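Local coordinates for protein putative hydrolase (Shewanella frigidimarina, PDB 3LHO) that probably catalyses the iron(II)-dependent oxidative decarboxylation of 2-oxoadipate to 2-hydroxyglutarate, at residues A[157-162]-A[216-221]; A[138-143]-A[225-230]; A[11-16]-A[42-47]. All coordinates share one frame; numbering follows the deposited sequence.

Contact 1. Residues A[157-162]-A[216-221]; sequences AALGYR and DKVVVN. With PEG (di(hydroxyethyl)ether), chain J.
The last turn of helix 151-159 meets strand 217-222 most closely at Ala158 and Val220, whose CA atoms lie 6.6 Å apart, and no hydrogen bond joins the two segments directly. Leu159 carries the apolar contact: with CG anti to its carbonyl carbon (chi1 -72°), the end of the side chain swings nearer the strand, and CD2 rests 3.9 Å from Val218 CG2 and 4.1 Å from Val220 CG2. Val220 CG1 lies 3.7 Å from the carbonyl O of Ala158. Beside this patch a di(hydroxyethyl)ether, probably from the crystallisation liquor, bridges the segments. Arg162 NH1 donates to its O2 (3.1 Å, 155°) and NH2 to its O1 (3.1 Å), O1 lying at the guanidinium edge, near its plane, while O4 donates to Val219 O at 2.9 Å. Arg162 NE also forms a salt bridge with Asp16 OD2. A leucine in its place would probably cost O1 and O2 these donors and leave Asp16 without that partner. Gly160, just past the helix, leaves helical geometry with positive phi. Around it, Met20 of helix 6-20 touches Leu159 and Arg162, Tyr143 of helix 140-149 touches Ala158, and Ile229 of strand 225-230 packs on Ala158 and Val220.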
loop_
_atom_site.group_PDB
_atom_site.type_symbol
_atom_site.label_atom_id
_atom_site.label_comp_id
_atom_site.label_asym_id
_atom_site.label_seq_id
_atom_site.Cartn_x
_atom_site.Cartn_y
_atom_site.Cartn_z
ATOM N N ALA A 157 -4.638 4.399 11.697
ATOM C CA ALA A 157 -5.202 5.426 12.588
ATOM C C ALA A 157 -4.661 6.825 12.256
ATOM O O ALA A 157 -5.435 7.833 12.253
ATOM C CB ALA A 157 -4.945 5.060 14.074
ATOM N N ALA A 158 -3.363 6.917 11.945
ATOM C CA ALA A 158 -2.725 8.238 11.668
ATOM C C ALA A 158 -3.060 8.816 10.296
ATOM O O ALA A 158 -3.218 10.044 10.152
ATOM C CB ALA A 158 -1.182 8.190 11.860
ATOM N N LEU A 159 -3.132 7.972 9.278
ATOM C CA LEU A 159 -3.215 8.484 7.877
ATOM C C LEU A 159 -4.528 8.172 7.142
ATOM O O LEU A 159 -4.874 8.832 6.150
ATOM C CB LEU A 159 -2.001 7.968 7.088
ATOM C CG LEU A 159 -0.685 8.665 7.516
ATOM C CD1 LEU A 159 0.488 7.904 7.006
ATOM C CD2 LEU A 159 -0.623 10.121 7.042
ATOM N N GLY A 160 -5.268 7.209 7.663
ATOM C CA GLY A 160 -6.556 6.832 7.118
ATOM C C GLY A 160 -6.484 6.077 5.794
ATOM O O GLY A 160 -5.625 5.197 5.590
ATOM N N TYR A 161 -7.440 6.379 4.927
ATOM C CA TYR A 161 -7.645 5.653 3.684
ATOM C C TYR A 161 -6.914 6.343 2.558
ATOM O O TYR A 161 -7.402 7.315 1.985
ATOM C CB TYR A 161 -9.152 5.446 3.399
ATOM C CG TYR A 161 -9.688 4.440 4.376
ATOM C CD1 TYR A 161 -9.324 3.123 4.278
ATOM C CD2 TYR A 161 -10.422 4.832 5.498
ATOM C CE1 TYR A 161 -9.743 2.212 5.175
ATOM C CE2 TYR A 161 -10.807 3.885 6.464
ATOM C CZ TYR A 161 -10.487 2.604 6.274
ATOM O OH TYR A 161 -10.850 1.682 7.233
ATOM N N ARG A 162 -5.717 5.860 2.284
ATOM C CA ARG A 162 -4.804 6.414 1.276
ATOM C C ARG A 162 -3.885 5.263 0.864
ATOM O O ARG A 162 -3.771 4.264 1.592
ATOM C CB ARG A 162 -3.954 7.591 1.812
ATOM C CG ARG A 162 -4.690 8.637 2.568
ATOM C CD ARG A 162 -3.791 9.695 3.154
ATOM N NE ARG A 162 -3.256 10.603 2.140
ATOM C CZ ARG A 162 -2.606 11.741 2.392
ATOM N NH1 ARG A 162 -2.413 12.172 3.630
ATOM N NH2 ARG A 162 -2.120 12.456 1.379
ATOM N N ASP A 216 9.165 8.485 3.480
ATOM C CA ASP A 216 9.186 9.909 3.682
ATOM C C ASP A 216 8.514 10.229 5.036
ATOM O O ASP A 216 8.107 9.316 5.757
ATOM C CB ASP A 216 8.480 10.624 2.524
ATOM C CG ASP A 216 9.284 10.570 1.221
ATOM O OD1 ASP A 216 10.501 10.826 1.249
ATOM O OD2 ASP A 216 8.691 10.294 0.171
ATOM N N LYS A 217 8.369 11.513 5.340
ATOM C CA LYS A 217 7.821 11.932 6.635
ATOM C C LYS A 217 6.654 12.847 6.375
ATOM O O LYS A 217 6.698 13.617 5.411
ATOM C CB LYS A 217 8.893 12.674 7.449
ATOM C CG LYS A 217 10.083 11.787 7.848
ATOM C CD LYS A 217 11.171 12.561 8.639
ATOM C CE LYS A 217 12.005 13.463 7.744
ATOM N NZ LYS A 217 13.337 13.836 8.320
ATOM N N VAL A 218 5.636 12.799 7.234
ATOM C CA VAL A 218 4.534 13.768 7.172
ATOM C C VAL A 218 4.139 14.182 8.557
ATOM O O VAL A 218 4.425 13.478 9.513
ATOM C CB VAL A 218 3.272 13.217 6.485
ATOM C CG1 VAL A 218 3.518 13.021 5.009
ATOM C CG2 VAL A 218 2.788 11.917 7.166
ATOM N N VAL A 219 3.460 15.316 8.662
ATOM C CA VAL A 219 2.930 15.809 9.931
ATOM C C VAL A 219 1.483 15.319 10.047
ATOM O O VAL A 219 0.694 15.464 9.125
ATOM C CB VAL A 219 2.986 17.377 10.021
ATOM C CG1 VAL A 219 2.383 17.843 11.316
ATOM C CG2 VAL A 219 4.404 17.893 9.881
ATOM N N VAL A 220 1.157 14.673 11.160
ATOM C CA VAL A 220 -0.207 14.286 11.454
ATOM C C VAL A 220 -0.763 15.210 12.527
ATOM O O VAL A 220 -0.111 15.471 13.555
ATOM C CB VAL A 220 -0.235 12.789 11.885
ATOM C CG1 VAL A 220 -1.577 12.414 12.549
ATOM C CG2 VAL A 220 0.034 11.969 10.648
ATOM N N ASN A 221 -1.960 15.720 12.278
ATOM C CA ASN A 221 -2.606 16.660 13.179
ATOM C C ASN A 221 -3.523 15.938 14.150
ATOM O O ASN A 221 -4.714 15.793 13.941
ATOM C CB ASN A 221 -3.324 17.754 12.395
ATOM C CG ASN A 221 -2.399 18.474 11.426
ATOM O OD1 ASN A 221 -2.556 18.369 10.218
ATOM N ND2 ASN A 221 -1.381 19.136 11.952
HETATM C C1 PEG J . -0.283 15.327 2.378
HETATM O O1 PEG J . -1.709 15.288 2.463
HETATM C C2 PEG J . 0.384 15.213 3.734
HETATM O O2 PEG J . -0.305 14.242 4.534
HETATM C C3 PEG J . -1.179 14.827 5.512
HETATM C C4 PEG J . -1.040 14.045 6.813
HETATM O O4 PEG J . -1.799 14.700 7.832
#

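Contact 2. Residues A[138-143]-A[225-230]; sequences VDKATY and GDVEIP
Lys140 and Tyr143, one turn apart on helix 140-149, reach strand 225-230 at separate points, with no hydrogen bond between the segments. The lysine makes its contact with the aliphatic part of the chain. CG stands beside the backbone N (chi1 -65°) and chi2 is extended, which lays CD 3.8 Å from Val227 CG2; the bend at chi3 (-77°) then sets CE 4.2 Å from Gly225 CA. The absence of a side chain at Gly225 makes room for this: a CB there would run into Lys140 CD. Tyr143 instead has CG anti to its backbone N (chi1 177°), and the ring approaches Ile229 from the opposite direction, hydroxyl first. Its OH lies 3.9 Å from CG2 and 4.0 Å from CD1 of Ile229, a van der Waals contact of the hydroxyl oxygen with two methyls, the ring standing obliquely to CG2. Ala154 and Ala158 of helix 151-159 add to the packing around Tyr143.

At the start of the helix Asp139 is the N-cap. Its OD1 takes two bonds, from Thr142 N at 2.9 Å on the anti side and from Thr142 OG1 at 2.6 Å on the syn side, the donors coming from opposite faces of the carboxylate plane. Lys140 N is bonded to Asp224 OD1 in the link between strands. The arrangement is a beta-hairpin, strands 217-222 and 225-230, with an N-capped helix packed against it at the protein surface.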
loop_
_atom_site.group_PDB
_atom_site.type_symbol
_atom_site.label_atom_id
_atom_site.label_comp_id
_atom_site.label_asym_id
_atom_site.label_seq_id
_atom_site.Cartn_x
_atom_site.Cartn_y
_atom_site.Cartn_z
ATOM N N VAL A 138 -8.310 11.814 16.390
ATOM C CA VAL A 138 -7.528 10.862 17.161
ATOM C C VAL A 138 -6.468 11.629 17.945
ATOM O O VAL A 138 -5.899 12.618 17.444
ATOM C CB VAL A 138 -6.945 9.770 16.239
ATOM C CG1 VAL A 138 -6.203 10.359 15.051
ATOM C CG2 VAL A 138 -6.079 8.781 17.035
ATOM N N ASP A 139 -6.224 11.185 19.174
ATOM C CA ASP A 139 -5.218 11.839 20.041
ATOM C C ASP A 139 -3.925 11.012 20.129
ATOM O O ASP A 139 -3.867 9.860 19.678
ATOM C CB ASP A 139 -5.764 12.172 21.450
ATOM C CG ASP A 139 -6.148 10.942 22.276
ATOM O OD1 ASP A 139 -5.838 9.784 21.925
ATOM O OD2 ASP A 139 -6.822 11.167 23.294
ATOM N N LYS A 140 -2.903 11.604 20.733
ATOM C CA LYS A 140 -1.573 10.999 20.742
ATOM C C LYS A 140 -1.560 9.720 21.544
ATOM O O LYS A 140 -0.912 8.759 21.136
ATOM C CB LYS A 140 -0.523 11.990 21.279
ATOM C CG LYS A 140 -0.333 13.215 20.365
ATOM C CD LYS A 140 0.841 14.102 20.791
ATOM C CE LYS A 140 0.528 14.945 21.958
ATOM N NZ LYS A 140 1.771 15.678 22.416
ATOM N N ALA A 141 -2.284 9.691 22.670
ATOM C CA ALA A 141 -2.286 8.517 23.552
ATOM C C ALA A 141 -2.925 7.337 22.849
ATOM O O ALA A 141 -2.489 6.176 23.040
ATOM C CB ALA A 141 -3.042 8.819 24.885
ATOM N N THR A 142 -3.947 7.617 22.047
ATOM C CA THR A 142 -4.613 6.560 21.238
ATOM C C THR A 142 -3.667 6.000 20.189
ATOM O O THR A 142 -3.515 4.779 20.062
ATOM C CB THR A 142 -5.919 7.070 20.613
ATOM O OG1 THR A 142 -6.835 7.408 21.660
ATOM C CG2 THR A 142 -6.569 5.985 19.732
ATOM N N TYR A 143 -3.012 6.895 19.448
ATOM C CA TYR A 143 -1.977 6.505 18.522
ATOM C C TYR A 143 -0.923 5.628 19.170
ATOM O O TYR A 143 -0.590 4.586 18.618
ATOM C CB TYR A 143 -1.326 7.725 17.891
ATOM C CG TYR A 143 -0.205 7.394 16.966
ATOM C CD1 TYR A 143 -0.451 6.861 15.715
ATOM C CD2 TYR A 143 1.120 7.652 17.312
ATOM C CE1 TYR A 143 0.606 6.570 14.821
ATOM C CE2 TYR A 143 2.186 7.340 16.426
ATOM C CZ TYR A 143 1.912 6.809 15.175
ATOM O OH TYR A 143 2.943 6.490 14.298
ATOM N N GLY A 225 -1.847 17.516 19.340
ATOM C CA GLY A 225 -0.469 17.699 18.880
ATOM C C GLY A 225 -0.278 17.487 17.391
ATOM O O GLY A 225 -1.101 16.854 16.725
ATOM N N ASP A 226 0.800 18.069 16.886
ATOM C CA ASP A 226 1.240 17.942 15.512
ATOM C C ASP A 226 2.529 17.129 15.518
ATOM O O ASP A 226 3.574 17.587 15.948
ATOM C CB ASP A 226 1.471 19.316 14.918
ATOM C CG ASP A 226 0.252 20.192 15.044
ATOM O OD1 ASP A 226 -0.784 19.803 14.489
ATOM O OD2 ASP A 226 0.338 21.214 15.730
ATOM N N VAL A 227 2.421 15.899 15.064
ATOM C CA VAL A 227 3.501 14.944 15.171
ATOM C C VAL A 227 4.022 14.519 13.804
ATOM O O VAL A 227 3.254 14.137 12.897
ATOM C CB VAL A 227 3.043 13.720 15.952
ATOM C CG1 VAL A 227 4.190 12.744 16.063
ATOM C CG2 VAL A 227 2.513 14.123 17.354
ATOM N N GLU A 228 5.342 14.554 13.653
ATOM C CA GLU A 228 5.975 14.021 12.461
ATOM C C GLU A 228 6.175 12.503 12.517
ATOM O O GLU A 228 6.781 11.972 13.434
ATOM C CB GLU A 228 7.297 14.758 12.260
ATOM C CG GLU A 228 7.848 14.692 10.906
ATOM C CD GLU A 228 9.009 15.665 10.750
ATOM O OE1 GLU A 228 8.780 16.889 10.697
ATOM O OE2 GLU A 228 10.144 15.204 10.743
ATOM N N ILE A 229 5.632 11.786 11.541
ATOM C CA ILE A 229 5.781 10.342 11.494
ATOM C C ILE A 229 6.179 9.894 10.079
ATOM O O ILE A 229 5.971 10.613 9.096
ATOM C CB ILE A 229 4.454 9.595 11.956
ATOM C CG1 ILE A 229 3.348 9.719 10.903
ATOM C CG2 ILE A 229 3.998 10.102 13.385
ATOM C CD1 ILE A 229 2.193 8.719 11.063
ATOM N N PRO A 230 6.727 8.686 9.964
ATOM C CA PRO A 230 6.900 8.133 8.626
ATOM C C PRO A 230 5.589 7.976 7.883
ATOM O O PRO A 230 4.559 7.559 8.458
ATOM C CB PRO A 230 7.499 6.744 8.899
ATOM C CG PRO A 230 8.054 6.834 10.293
ATOM C CD PRO A 230 7.105 7.706 11.001
#

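Contact 3. Residues A[11-16]-A[42-47]; sequences AALWQD and IALRTF
Leu13 of helix 6-20 and Ile42 of strand 39-47 meet tip to tip where the helix packs on the mixed seven-stranded sheet, consistent with a protein of the glyoxalase (vicinal oxygen chelate) clan. Strand 39-47 lies in the interior of that sheet, between strands 93-99 and 165-169. The leucine holds CG anti to its backbone N (chi1 -166°), which sends CG toward the strand, and the fork at CG gives each methyl its own partner. CD2 faces the end of Ile42, with CD1 of the isoleucine 3.6 Å away; CD1 of Leu13 turns to Leu44. Ile42 places CG1 between its backbone N and carbonyl carbon (chi1 63°), and its chi2 of 124° lies away from a staggered value, which suggests some strain at CD1. Leu44 starts less directly toward the helix, but the end of its side chain comes nearer.

All three residues are buried, and the contact is wholly apolar. Phe166 of strand 165-169 touches both Leu13 and Ile42, while Phe61 of helix 54-62 borders Ile42 and Leu44. This core lies close to the metal site: Ile42 directly follows His41, which binds nickel together with His165 and Glu235, and the Ile42 side chain is about 8 Å from the ion. Ala43 points away from the helix and touches His165. The second leucine contact is the looser one, Leu13 CD1 standing 4.3 Å from Leu44 CD2.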
loop_
_atom_site.group_PDB
_atom_site.type_symbol
_atom_site.label_atom_id
_atom_site.label_comp_id
_atom_site.label_asym_id
_atom_site.label_seq_id
_atom_site.Cartn_x
_atom_site.Cartn_y
_atom_site.Cartn_z
ATOM N N ALA A 11 -4.736 7.444 -11.247
ATOM C CA ALA A 11 -4.268 8.829 -11.301
ATOM C C ALA A 11 -4.574 9.541 -9.978
ATOM O O ALA A 11 -3.721 10.205 -9.433
ATOM C CB ALA A 11 -4.877 9.630 -12.503
ATOM N N ALA A 12 -5.804 9.411 -9.490
ATOM C CA ALA A 12 -6.243 10.114 -8.298
ATOM C C ALA A 12 -5.561 9.549 -7.049
ATOM O O ALA A 12 -5.138 10.307 -6.140
ATOM C CB ALA A 12 -7.788 10.056 -8.186
ATOM N N LEU A 13 -5.387 8.232 -7.012
ATOM C CA LEU A 13 -4.697 7.614 -5.909
ATOM C C LEU A 13 -3.228 8.047 -5.837
ATOM O O LEU A 13 -2.686 8.287 -4.754
ATOM C CB LEU A 13 -4.784 6.074 -6.002
ATOM C CG LEU A 13 -4.413 5.237 -4.788
ATOM C CD1 LEU A 13 -5.474 5.293 -3.640
ATOM C CD2 LEU A 13 -4.176 3.769 -5.203
ATOM N N TRP A 14 -2.581 8.081 -6.986
ATOM C CA TRP A 14 -1.191 8.533 -7.091
ATOM C C TRP A 14 -1.029 9.997 -6.709
ATOM O O TRP A 14 -0.107 10.346 -5.979
ATOM C CB TRP A 14 -0.694 8.288 -8.511
ATOM C CG TRP A 14 0.696 8.820 -8.812
ATOM C CD1 TRP A 14 1.001 9.983 -9.473
ATOM C CD2 TRP A 14 1.945 8.200 -8.481
ATOM N NE1 TRP A 14 2.378 10.130 -9.558
ATOM C CE2 TRP A 14 2.980 9.053 -8.953
ATOM C CE3 TRP A 14 2.295 7.015 -7.830
ATOM C CZ2 TRP A 14 4.337 8.742 -8.812
ATOM C CZ3 TRP A 14 3.645 6.712 -7.687
ATOM C CH2 TRP A 14 4.649 7.570 -8.171
ATOM N N GLN A 15 -1.922 10.853 -7.171
ATOM C CA GLN A 15 -1.824 12.292 -6.794
ATOM C C GLN A 15 -1.867 12.487 -5.270
ATOM O O GLN A 15 -1.120 13.296 -4.708
ATOM C CB GLN A 15 -2.897 13.177 -7.466
ATOM C CG GLN A 15 -2.606 13.488 -8.971
ATOM C CD GLN A 15 -1.159 14.017 -9.239
ATOM O OE1 GLN A 15 -0.606 14.794 -8.445
ATOM N NE2 GLN A 15 -0.562 13.593 -10.354
ATOM N N ASP A 16 -2.722 11.713 -4.617
ATOM C CA ASP A 16 -2.825 11.727 -3.175
ATOM C C ASP A 16 -1.602 11.147 -2.482
ATOM O O ASP A 16 -1.099 11.737 -1.518
ATOM C CB ASP A 16 -4.092 11.037 -2.703
ATOM C CG ASP A 16 -4.152 10.985 -1.220
ATOM O OD1 ASP A 16 -4.427 11.999 -0.603
ATOM O OD2 ASP A 16 -3.807 9.947 -0.625
ATOM N N ILE A 42 -0.343 -1.817 -6.170
ATOM C CA ILE A 42 -0.605 -0.924 -5.045
ATOM C C ILE A 42 -1.053 -1.764 -3.833
ATOM O O ILE A 42 -1.439 -2.961 -3.953
ATOM C CB ILE A 42 -1.635 0.235 -5.392
ATOM C CG1 ILE A 42 -3.013 -0.341 -5.739
ATOM C CG2 ILE A 42 -1.120 1.099 -6.553
ATOM C CD1 ILE A 42 -4.126 0.146 -4.958
ATOM N N ALA A 43 -0.902 -1.176 -2.649
ATOM C CA ALA A 43 -1.289 -1.842 -1.398
ATOM C C ALA A 43 -2.189 -0.913 -0.613
ATOM O O ALA A 43 -1.830 0.275 -0.424
ATOM C CB ALA A 43 -0.046 -2.188 -0.556
ATOM N N LEU A 44 -3.324 -1.435 -0.151
ATOM C CA LEU A 44 -4.260 -0.712 0.709
ATOM C C LEU A 44 -4.491 -1.485 1.996
ATOM O O LEU A 44 -4.287 -2.704 2.021
ATOM C CB LEU A 44 -5.591 -0.495 -0.031
ATOM C CG LEU A 44 -5.574 0.168 -1.390
ATOM C CD1 LEU A 44 -7.010 0.088 -2.007
ATOM C CD2 LEU A 44 -5.133 1.654 -1.318
ATOM N N ARG A 45 -4.917 -0.787 3.050
ATOM C CA ARG A 45 -5.051 -1.382 4.387
ATOM C C ARG A 45 -6.393 -1.015 4.981
ATOM O O ARG A 45 -6.903 0.040 4.706
ATOM C CB ARG A 45 -4.011 -0.772 5.297
ATOM C CG ARG A 45 -2.583 -1.118 4.891
ATOM C CD ARG A 45 -1.626 -0.510 5.854
ATOM N NE ARG A 45 -0.308 -1.108 5.709
ATOM C CZ ARG A 45 0.737 -0.892 6.502
ATOM N NH1 ARG A 45 0.653 -0.061 7.524
ATOM N NH2 ARG A 45 1.883 -1.530 6.264
ATOM N N THR A 46 -6.931 -1.846 5.860
ATOM C CA THR A 46 -8.159 -1.477 6.586
ATOM C C THR A 46 -8.291 -2.406 7.784
ATOM O O THR A 46 -7.321 -3.136 8.104
ATOM C CB THR A 46 -9.409 -1.531 5.691
ATOM O OG1 THR A 46 -10.519 -0.898 6.368
ATOM C CG2 THR A 46 -9.761 -2.958 5.312
ATOM N N PHE A 47 -9.421 -2.320 8.485
ATOM C CA PHE A 47 -9.751 -3.252 9.588
ATOM C C PHE A 47 -10.900 -4.159 9.215
ATOM O O PHE A 47 -11.710 -3.806 8.368
ATOM C CB PHE A 47 -10.164 -2.457 10.827
ATOM C CG PHE A 47 -9.140 -1.462 11.286
ATOM C CD1 PHE A 47 -8.023 -1.860 11.947
ATOM C CD2 PHE A 47 -9.318 -0.111 11.059
ATOM C CE1 PHE A 47 -7.082 -0.947 12.387
ATOM C CE2 PHE A 47 -8.387 0.797 11.488
ATOM C CZ PHE A 47 -7.259 0.374 12.145
#

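In the fold
Contact 3 closes first along the chain; the chain then passes through 138-143, 157-162, 216-221 and 225-230, so the span of contact 1 falls within that of contact 2. These two have centres about 9 Å apart and share the hairpin of strands 217-222 and 225-230, covered by the consecutive helices 140-149 and 151-159; Ala158 and Ile229 pack directly between them. Contact 3 lies on the seven-stranded sheet near the metal, its centre about 13 Å and 21 Å from the centres of contacts 1 and 2. Contact 1 is the intermediate: Tyr161 OH probably hydrogen-bonds with Thr46 OG1 and Arg162 pairs with Asp16 in a salt bridge, tying the loop after helix 151-159 to strand 39-47 and helix 6-20.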